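Local coordinates for cupin domain-containing protein (Rhodopseudomonas palustris, PDB 3LAG), which is of unknown function but has a cupin fold that binds metal ions, nickel in its metal site and calcium elsewhere, at residues 42-47 against 88-93. Numbering follows the deposited sequence. Where two conformers were deposited one is given.
Sequences VPMADG and VFLEIE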
loop_
_atom_site.group_PDB
_atom_site.type_symbol
_atom_site.label_atom_id
_atom_site.label_comp_id
_atom_site.label_asym_id
_atom_site.label_seq_id
_atom_site.Cartn_x
_atom_site.Cartn_y
_atom_site.Cartn_z
ATOM N N VAL B 42 1.661 -4.319 2.385
ATOM C CA VAL B 42 0.434 -3.666 2.835
ATOM C C VAL B 42 -0.681 -4.689 2.802
ATOM O O VAL B 42 -1.209 -5.010 1.727
ATOM C CB VAL B 42 0.044 -2.466 1.951
ATOM C CG1 VAL B 42 -1.207 -1.801 2.509
ATOM C CG2 VAL B 42 1.195 -1.467 1.878
ATOM N N PRO B 43 -1.044 -5.231 3.974
ATOM C CA PRO B 43 -2.163 -6.169 3.976
ATOM C C PRO B 43 -3.460 -5.449 3.669
ATOM O O PRO B 43 -3.743 -4.371 4.206
ATOM C CB PRO B 43 -2.174 -6.690 5.419
ATOM C CG PRO B 43 -0.766 -6.443 5.924
ATOM C CD PRO B 43 -0.403 -5.129 5.293
HETATM N N MSE B 44 -4.247 -6.052 2.793
HETATM C CA MSE B 44 -5.538 -5.487 2.426
HETATM C C MSE B 44 -6.689 -6.150 3.181
HETATM O O MSE B 44 -7.838 -5.721 3.086
HETATM C CB MSE B 44 -5.766 -5.616 0.922
HETATM C CG MSE B 44 -4.721 -4.903 0.058
HETATM SE SE MSE B 44 -4.517 -2.997 0.447
HETATM C CE MSE B 44 -6.365 -2.453 0.279
ATOM N N ALA B 45 -6.376 -7.203 3.922
ATOM C CA ALA B 45 -7.376 -7.913 4.695
ATOM C C ALA B 45 -6.667 -8.585 5.849
ATOM O O ALA B 45 -5.512 -8.962 5.715
ATOM C CB ALA B 45 -8.049 -8.931 3.820
ATOM N N ASP B 46 -7.342 -8.729 6.987
ATOM C CA ASP B 46 -6.764 -9.465 8.103
ATOM C C ASP B 46 -6.587 -10.909 7.661
ATOM O O ASP B 46 -7.430 -11.459 6.952
ATOM C CB ASP B 46 -7.682 -9.425 9.325
ATOM C CG ASP B 46 -7.892 -8.021 9.879
ATOM O OD1 ASP B 46 -7.208 -7.062 9.460
ATOM O OD2 ASP B 46 -8.764 -7.878 10.755
ATOM N N GLY B 47 -5.495 -11.533 8.063
ATOM C CA GLY B 47 -5.281 -12.894 7.628
ATOM C C GLY B 47 -4.175 -13.572 8.381
ATOM O O GLY B 47 -3.457 -12.947 9.163
ATOM N N VAL B 88 -4.942 -11.340 0.856
ATOM C CA VAL B 88 -4.680 -10.292 -0.121
ATOM C C VAL B 88 -3.745 -9.258 0.471
ATOM O O VAL B 88 -3.972 -8.740 1.558
ATOM C CB VAL B 88 -5.967 -9.578 -0.557
ATOM C CG1 VAL B 88 -5.663 -8.611 -1.695
ATOM C CG2 VAL B 88 -7.035 -10.595 -0.974
ATOM N N PHE B 89 -2.672 -8.963 -0.254
ATOM C CA PHE B 89 -1.744 -7.929 0.167
ATOM C C PHE B 89 -1.058 -7.340 -1.047
ATOM O O PHE B 89 -0.949 -7.993 -2.087
ATOM C CB PHE B 89 -0.701 -8.460 1.163
ATOM C CG PHE B 89 0.125 -9.597 0.637
ATOM C CD1 PHE B 89 1.366 -9.373 0.057
ATOM C CD2 PHE B 89 -0.313 -10.904 0.774
ATOM C CE1 PHE B 89 2.133 -10.431 -0.413
ATOM C CE2 PHE B 89 0.455 -11.965 0.303
ATOM C CZ PHE B 89 1.678 -11.720 -0.286
ATOM N N LEU B 90 -0.619 -6.097 -0.909
ATOM C CA LEU B 90 0.238 -5.470 -1.898
ATOM C C LEU B 90 1.673 -5.538 -1.408
ATOM O O LEU B 90 1.956 -5.417 -0.214
ATOM C CB LEU B 90 -0.180 -4.016 -2.172
ATOM C CG LEU B 90 -1.273 -3.821 -3.235
ATOM C CD1 LEU B 90 -2.542 -4.591 -2.932
ATOM C CD2 LEU B 90 -1.576 -2.336 -3.418
ATOM N N GLU B 91 2.574 -5.778 -2.342
ATOM C CA GLU B 91 3.989 -5.753 -2.060
ATOM C C GLU B 91 4.624 -4.667 -2.906
ATOM O O GLU B 91 4.476 -4.639 -4.133
ATOM C CB GLU B 91 4.584 -7.092 -2.407
ATOM C CG GLU B 91 5.704 -7.473 -1.501
ATOM C CD GLU B 91 5.930 -8.952 -1.496
ATOM O OE1 GLU B 91 5.593 -9.608 -0.484
ATOM O OE2 GLU B 91 6.428 -9.449 -2.520
ATOM N N ILE B 92 5.340 -3.778 -2.232
ATOM C CA ILE B 92 5.932 -2.612 -2.861
ATOM C C ILE B 92 7.449 -2.759 -2.793
ATOM O O ILE B 92 8.035 -2.698 -1.715
ATOM C CB ILE B 92 5.468 -1.311 -2.161
ATOM C CG1 ILE B 92 3.936 -1.199 -2.188
ATOM C CG2 ILE B 92 6.095 -0.095 -2.819
ATOM C CD1 ILE B 92 3.235 -1.750 -0.962
ATOM N N GLU B 93 8.069 -2.996 -3.945
ATOM C CA GLU B 93 9.498 -3.260 -4.032
ATOM C C GLU B 93 10.211 -2.027 -4.557
ATOM O O GLU B 93 9.767 -1.408 -5.521
ATOM C CB GLU B 93 9.754 -4.436 -4.970
ATOM C CG GLU B 93 9.186 -5.749 -4.490
ATOM C CD GLU B 93 9.399 -6.841 -5.507
ATOM O OE1 GLU B 93 8.625 -6.891 -6.489
ATOM O OE2 GLU B 93 10.343 -7.639 -5.336
HETATM O O HOH W 1 -5.114 -11.256 3.887
#
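Val42 and Leu90 form an antiparallel hydrogen-bonded pair: Val42 N reaches Leu90 O at 2.8 Å, and Leu90 N returns to Val42 O at 2.9 Å. Next to them Pro43 faces Phe89 as a non-hydrogen-bonded pair, its CA 3.9 Å from Phe89 CB. Packing is tight on the face of Val42, Leu90 and Ile92. There Met44 CG lies 3.7 Å from Leu90 CD1, and Val42 CG2 meets Ile92 CD1 at 3.5 Å in one of the two conformers of Ile92. Bends at chi2 and chi3 (-56° and -53°) carry the selenium end of Met44 away from strand 87-94. The other end is looser. Met44 N still donates to Val88 O (3.0 Å), but the chain then turns off, and a water bridges the gap, donating to Ala45 O and accepting from Val88 N. On the opposite face Phe89 points into the cupin barrel, where its side chain lies about 6 Å from the nickel ion and its ring meets that of Trp22. Strand 87-94 runs between 17-24 and 39-43, while Val42 and Leu90 pack on Met44 and Val42 of the second subunit, respectively.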